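PDB 5ZNT: chitin deacetylase 1 from Bombyx mori, which removes the N-acetyl groups of N-acetylglucosamine residues in chitin, a zinc-dependent hydrolysis that yields chitosan and acetate. Local coordinates for residues P179-Y187 / R204-N214. Sequence-based numbering, arbitrary orientation.
Sequences PPLWPYTMY and RSHAVWEMVMN. Unlike the reference sequence in segment 179-187: P180 (reference Arg), W182 (reference Cys).
The methyl CG2 of T185 sits over one face of the W209 indole, 3.3 Å from the centroid of its six-membered ring and 8° off the normal. The Y184 ring takes E210 CB over one face, nearer its rim, while V212 CB approaches its CE2 obliquely at 3.7 Å. With CG between backbone N and carbonyl carbon (chi1 55°), the Y184 side chain runs alongside that of E210, whose OE2 accepts from I172 N. H206 O and A207 CA lie over one face of the Y187 ring. Y184 and E210, on one face of the sheet, form an antiparallel hydrogen-bonded pair, E210 N reaching Y184 O at 2.7 Å; T185 and W209, on the other, form the adjoining non-hydrogen-bonded pair. M186 continues the pairing, its N bonding V208 O and its O accepting from H206 N, and S205 OG donates to Y187 O. At the other end, L181 N donates to N214 OD1 from above its carbonyl plane, and N214 ND2 returns a 2.9 Å bond to a lone pair of L181 O. With an alanine at N214, L181 N and O would probably both lose their amide partner. Strand 184-185 thus joins the deacetylase domain's mixed sheet with its buried backbone polar atoms satisfied by ladder and amide, while apolar groups pack on the rings.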
ATOM      1  N   PRO A 179      14.624  -2.076  16.513  1.00 29.62           N
ATOM      2  CA  PRO A 179      13.760  -2.754  15.539  1.00 25.61           C
ATOM      3  C   PRO A 179      12.949  -1.776  14.663  1.00 29.53           C
ATOM      4  O   PRO A 179      12.868  -0.588  15.002  1.00 24.19           O
ATOM      5  CB  PRO A 179      12.843  -3.599  16.428  1.00 28.54           C
ATOM      6  CG  PRO A 179      12.744  -2.830  17.706  1.00 30.17           C
ATOM      7  CD  PRO A 179      14.070  -2.113  17.879  1.00 31.18           C
ATOM      8  N   PRO A 180      12.398  -2.264  13.550  1.00 28.10           N
ATOM      9  CA  PRO A 180      11.479  -1.435  12.746  1.00 23.38           C
ATOM     10  C   PRO A 180      10.167  -1.221  13.484  1.00 28.18           C
ATOM     11  O   PRO A 180       9.925  -1.782  14.558  1.00 26.19           O
ATOM     12  CB  PRO A 180      11.282  -2.256  11.467  1.00 23.26           C
ATOM     13  CG  PRO A 180      11.503  -3.691  11.921  1.00 24.91           C
ATOM     14  CD  PRO A 180      12.607  -3.601  12.963  1.00 25.47           C
ATOM     15  N   LEU A 181       9.292  -0.403  12.888  1.00 23.39           N
ATOM     16  CA  LEU A 181       8.095   0.072  13.576  1.00 20.91           C
ATOM     17  C   LEU A 181       6.853  -0.678  13.105  1.00 23.88           C
ATOM     18  O   LEU A 181       6.730  -1.017  11.923  1.00 22.40           O
ATOM     19  CB  LEU A 181       7.907   1.581  13.364  1.00 22.87           C
ATOM     20  CG  LEU A 181       8.644   2.538  14.314  1.00 32.37           C
ATOM     21  CD1 LEU A 181      10.143   2.298  14.296  1.00 32.16           C
ATOM     22  CD2 LEU A 181       8.344   4.001  13.979  1.00 30.45           C
ATOM     23  N   TRP A 182       5.941  -0.949  14.044  1.00 19.06           N
ATOM     24  CA  TRP A 182       4.600  -1.430  13.758  1.00 24.75           C
ATOM     25  C   TRP A 182       3.730  -0.262  13.283  1.00 25.49           C
ATOM     26  O   TRP A 182       4.012   0.899  13.612  1.00 22.34           O
ATOM     27  CB  TRP A 182       3.980  -2.065  15.011  1.00 23.34           C
ATOM     28  CG  TRP A 182       4.433  -3.480  15.215  1.00 25.05           C
ATOM     29  CD1 TRP A 182       5.633  -3.902  15.747  1.00 27.93           C
ATOM     30  CD2 TRP A 182       3.712  -4.666  14.852  1.00 21.28           C
ATOM     31  NE1 TRP A 182       5.686  -5.285  15.742  1.00 23.43           N
ATOM     32  CE2 TRP A 182       4.518  -5.772  15.210  1.00 21.25           C
ATOM     33  CE3 TRP A 182       2.445  -4.900  14.290  1.00 21.33           C
ATOM     34  CZ2 TRP A 182       4.115  -7.088  14.990  1.00 23.91           C
ATOM     35  CZ3 TRP A 182       2.049  -6.213  14.069  1.00 22.78           C
ATOM     36  CH2 TRP A 182       2.879  -7.289  14.429  1.00 23.48           C
ATOM     37  N   PRO A 183       2.668  -0.537  12.518  1.00 25.90           N
ATOM     38  CA  PRO A 183       1.697   0.526  12.203  1.00 21.11           C
ATOM     39  C   PRO A 183       1.214   1.196  13.480  1.00 27.63           C
ATOM     40  O   PRO A 183       1.284   0.620  14.571  1.00 28.72           O
ATOM     41  CB  PRO A 183       0.549  -0.215  11.502  1.00 19.08           C
ATOM     42  CG  PRO A 183       1.199  -1.434  10.905  1.00 24.26           C
ATOM     43  CD  PRO A 183       2.326  -1.819  11.870  1.00 21.46           C
ATOM     44  N   TYR A 184       0.718   2.422  13.334  1.00 21.94           N
ATOM     45  CA  TYR A 184       0.204   3.166  14.471  1.00 25.81           C
ATOM     46  C   TYR A 184      -0.963   4.020  13.995  1.00 27.88           C
ATOM     47  O   TYR A 184      -1.091   4.309  12.801  1.00 25.44           O
ATOM     48  CB  TYR A 184       1.315   4.011  15.129  1.00 22.38           C
ATOM     49  CG  TYR A 184       2.035   4.940  14.182  1.00 24.40           C
ATOM     50  CD1 TYR A 184       1.528   6.210  13.905  1.00 22.75           C
ATOM     51  CD2 TYR A 184       3.227   4.559  13.573  1.00 24.99           C
ATOM     52  CE1 TYR A 184       2.172   7.065  13.034  1.00 22.86           C
ATOM     53  CE2 TYR A 184       3.879   5.402  12.688  1.00 23.49           C
ATOM     54  CZ  TYR A 184       3.343   6.651  12.426  1.00 24.41           C
ATOM     55  OH  TYR A 184       3.982   7.500  11.563  1.00 25.34           O
ATOM     56  N   THR A 185      -1.850   4.381  14.920  1.00 25.45           N
ATOM     57  CA  THR A 185      -2.897   5.334  14.574  1.00 28.40           C
ATOM     58  C   THR A 185      -2.410   6.753  14.851  1.00 32.38           C
ATOM     59  O   THR A 185      -1.456   6.978  15.598  1.00 28.88           O
ATOM     60  CB  THR A 185      -4.200   5.062  15.337  1.00 37.91           C
ATOM     61  OG1 THR A 185      -4.011   5.299  16.732  1.00 45.25           O
ATOM     62  CG2 THR A 185      -4.649   3.626  15.139  1.00 41.14           C
ATOM     63  N   MET A 186      -3.049   7.716  14.202  1.00 28.04           N
ATOM     64  CA  MET A 186      -2.605   9.093  14.302  1.00 24.45           C
ATOM     65  C   MET A 186      -3.319   9.872  15.411  1.00 27.70           C
ATOM     66  O   MET A 186      -3.228  11.102  15.436  1.00 26.76           O
ATOM     67  CB  MET A 186      -2.787   9.810  12.957  1.00 29.16           C
ATOM     68  CG  MET A 186      -1.962   9.247  11.782  1.00 39.52           C
ATOM     69  SD  MET A 186      -0.169   9.450  11.970  1.00 53.75           S
ATOM     70  CE  MET A 186      -0.093  10.995  12.812  1.00 24.79           C
ATOM     71  N   TYR A 187      -4.026   9.191  16.320  1.00 23.64           N
ATOM     72  CA  TYR A 187      -4.641   9.902  17.442  1.00 28.67           C
ATOM     73  C   TYR A 187      -3.586  10.538  18.342  1.00 29.67           C
ATOM     74  O   TYR A 187      -3.845  11.561  18.986  1.00 32.32           O
ATOM     75  CB  TYR A 187      -5.485   8.955  18.288  1.00 30.29           C
ATOM     76  CG  TYR A 187      -6.765   8.435  17.682  1.00 38.47           C
ATOM     77  CD1 TYR A 187      -7.875   9.266  17.517  1.00 34.29           C
ATOM     78  CD2 TYR A 187      -6.888   7.089  17.333  1.00 42.79           C
ATOM     79  CE1 TYR A 187      -9.064   8.777  16.998  1.00 33.71           C
ATOM     80  CE2 TYR A 187      -8.072   6.591  16.809  1.00 43.47           C
ATOM     81  CZ  TYR A 187      -9.156   7.435  16.650  1.00 44.77           C
ATOM     82  OH  TYR A 187     -10.319   6.912  16.127  1.00 45.92           O
ATOM     83  N   ARG A 204      -1.588  17.160  14.667  1.00 30.99           N
ATOM     84  CA  ARG A 204      -2.769  17.035  15.501  1.00 31.85           C
ATOM     85  C   ARG A 204      -3.260  15.586  15.511  1.00 30.57           C
ATOM     86  O   ARG A 204      -2.714  14.710  14.830  1.00 30.14           O
ATOM     87  CB  ARG A 204      -3.859  17.994  15.021  1.00 37.17           C
ATOM     88  CG  ARG A 204      -3.425  19.456  15.006  1.00 36.48           C
ATOM     89  CD  ARG A 204      -4.609  20.405  14.829  1.00 49.81           C
ATOM     90  NE  ARG A 204      -5.255  20.222  13.533  1.00 50.19           N
ATOM     91  CZ  ARG A 204      -4.882  20.845  12.416  1.00 56.28           C
ATOM     92  NH1 ARG A 204      -3.862  21.699  12.436  1.00 49.15           N
ATOM     93  NH2 ARG A 204      -5.527  20.606  11.274  1.00 50.39           N
ATOM     94  N   SER A 205      -4.304  15.336  16.297  1.00 28.84           N
ATOM     95  CA  SER A 205      -4.916  14.019  16.384  1.00 33.75           C
ATOM     96  C   SER A 205      -5.817  13.786  15.179  1.00 38.36           C
ATOM     97  O   SER A 205      -6.641  14.641  14.834  1.00 31.92           O
ATOM     98  CB  SER A 205      -5.734  13.877  17.670  1.00 32.53           C
ATOM     99  OG  SER A 205      -4.888  13.964  18.798  1.00 45.11           O
ATOM    100  N   HIS A 206      -5.668  12.620  14.557  1.00 30.62           N
ATOM    101  CA  HIS A 206      -6.471  12.237  13.406  1.00 27.51           C
ATOM    102  C   HIS A 206      -6.840  10.773  13.561  1.00 28.89           C
ATOM    103  O   HIS A 206      -5.978   9.948  13.891  1.00 29.42           O
ATOM    104  CB  HIS A 206      -5.709  12.453  12.092  1.00 27.03           C
ATOM    105  CG  HIS A 206      -5.251  13.860  11.863  1.00 26.99           C
ATOM    106  ND1 HIS A 206      -6.090  14.855  11.403  1.00 26.89           N
ATOM    107  CD2 HIS A 206      -4.027  14.427  11.981  1.00 27.04           C
ATOM    108  CE1 HIS A 206      -5.406  15.978  11.264  1.00 24.08           C
ATOM    109  NE2 HIS A 206      -4.150  15.744  11.603  1.00 32.10           N
ATOM    110  N   ALA A 207      -8.114  10.455  13.326  1.00 31.25           N
ATOM    111  CA  ALA A 207      -8.623   9.088  13.446  1.00 28.85           C
ATOM    112  C   ALA A 207      -8.326   8.290  12.175  1.00 29.44           C
ATOM    113  O   ALA A 207      -9.223   7.861  11.448  1.00 29.05           O
ATOM    114  CB  ALA A 207     -10.118   9.106  13.740  1.00 27.81           C
ATOM    115  N   VAL A 208      -7.029   8.091  11.926  1.00 21.90           N
ATOM    116  CA  VAL A 208      -6.528   7.462  10.707  1.00 24.90           C
ATOM    117  C   VAL A 208      -5.391   6.536  11.094  1.00 26.64           C
ATOM    118  O   VAL A 208      -4.536   6.899  11.909  1.00 26.25           O
ATOM    119  CB  VAL A 208      -6.013   8.505   9.685  1.00 28.22           C
ATOM    120  CG1 VAL A 208      -5.539   7.810   8.402  1.00 25.70           C
ATOM    121  CG2 VAL A 208      -7.098   9.570   9.372  1.00 25.48           C
ATOM    122  N   TRP A 209      -5.343   5.362  10.478  1.00 19.41           N
ATOM    123  CA  TRP A 209      -4.206   4.471  10.658  1.00 19.86           C
ATOM    124  C   TRP A 209      -3.064   4.899   9.752  1.00 22.95           C
ATOM    125  O   TRP A 209      -3.280   5.386   8.640  1.00 22.79           O
ATOM    126  CB  TRP A 209      -4.592   3.028  10.336  1.00 19.99           C
ATOM    127  CG  TRP A 209      -5.458   2.376  11.348  1.00 28.08           C
ATOM    128  CD1 TRP A 209      -6.829   2.411  11.419  1.00 28.69           C
ATOM    129  CD2 TRP A 209      -5.019   1.564  12.444  1.00 24.42           C
ATOM    130  NE1 TRP A 209      -7.265   1.665  12.492  1.00 30.09           N
ATOM    131  CE2 TRP A 209      -6.176   1.143  13.141  1.00 25.54           C
ATOM    132  CE3 TRP A 209      -3.760   1.156  12.903  1.00 28.77           C
ATOM    133  CZ2 TRP A 209      -6.116   0.327  14.277  1.00 30.48           C
ATOM    134  CZ3 TRP A 209      -3.698   0.340  14.033  1.00 34.87           C
ATOM    135  CH2 TRP A 209      -4.876  -0.064  14.707  1.00 32.13           C
ATOM    136  N   GLU A 210      -1.833   4.704  10.228  1.00 21.75           N
ATOM    137  CA  GLU A 210      -0.650   4.900   9.401  1.00 19.69           C
ATOM    138  C   GLU A 210       0.026   3.553   9.186  1.00 24.88           C
ATOM    139  O   GLU A 210       0.636   3.004  10.112  1.00 21.86           O
ATOM    140  CB  GLU A 210       0.341   5.888  10.016  1.00 22.33           C
ATOM    141  CG  GLU A 210       1.626   6.035   9.178  1.00 21.61           C
ATOM    142  CD  GLU A 210       1.319   6.561   7.774  1.00 23.07           C
ATOM    143  OE1 GLU A 210       0.429   7.423   7.661  1.00 23.56           O
ATOM    144  OE2 GLU A 210       1.962   6.137   6.794  1.00 17.43           O
ATOM    145  N   MET A 211      -0.039   3.046   7.953  1.00 21.66           N
ATOM    146  CA  MET A 211       0.736   1.865   7.575  1.00 19.69           C
ATOM    147  C   MET A 211       2.145   2.339   7.261  1.00 20.59           C
ATOM    148  O   MET A 211       2.540   2.511   6.106  1.00 19.62           O
ATOM    149  CB  MET A 211       0.098   1.147   6.392  1.00 18.02           C
ATOM    150  CG  MET A 211      -1.167   0.385   6.772  1.00 24.53           C
ATOM    151  SD  MET A 211      -0.867  -0.952   7.975  1.00 29.24           S
ATOM    152  CE  MET A 211       0.350  -1.958   7.108  1.00 23.84           C
ATOM    153  N   VAL A 212       2.923   2.538   8.332  1.00 20.99           N
ATOM    154  CA  VAL A 212       4.173   3.270   8.212  1.00 15.79           C
ATOM    155  C   VAL A 212       5.119   2.529   7.286  1.00 20.47           C
ATOM    156  O   VAL A 212       5.144   1.289   7.239  1.00 22.76           O
ATOM    157  CB  VAL A 212       4.787   3.494   9.612  1.00 22.60           C
ATOM    158  CG1 VAL A 212       5.099   2.153  10.316  1.00 17.75           C
ATOM    159  CG2 VAL A 212       6.022   4.380   9.544  1.00 20.60           C
ATOM    160  N   MET A 213       5.891   3.287   6.520  1.00 19.83           N
ATOM    161  CA  MET A 213       6.808   2.732   5.528  1.00 19.86           C
ATOM    162  C   MET A 213       8.201   2.741   6.151  1.00 26.23           C
ATOM    163  O   MET A 213       8.923   3.733   6.083  1.00 21.85           O
ATOM    164  CB  MET A 213       6.752   3.532   4.226  1.00 18.81           C
ATOM    165  CG  MET A 213       5.358   3.517   3.557  1.00 20.36           C
ATOM    166  SD  MET A 213       5.251   4.593   2.076  1.00 21.04           S
ATOM    167  CE  MET A 213       6.243   3.703   0.896  1.00 16.82           C
ATOM    168  N   ASN A 214       8.572   1.617   6.775  1.00 22.43           N
ATOM    169  CA  ASN A 214       9.919   1.474   7.317  1.00 25.06           C
ATOM    170  C   ASN A 214      10.932   1.450   6.190  1.00 25.85           C
ATOM    171  O   ASN A 214      10.798   0.671   5.245  1.00 24.48           O
ATOM    172  CB  ASN A 214      10.045   0.182   8.125  1.00 18.18           C
ATOM    173  CG  ASN A 214       9.290   0.229   9.419  1.00 23.15           C
ATOM    174  OD1 ASN A 214       9.707   0.897  10.364  1.00 25.96           O
ATOM    175  ND2 ASN A 214       8.171  -0.494   9.484  1.00 22.62           N
TER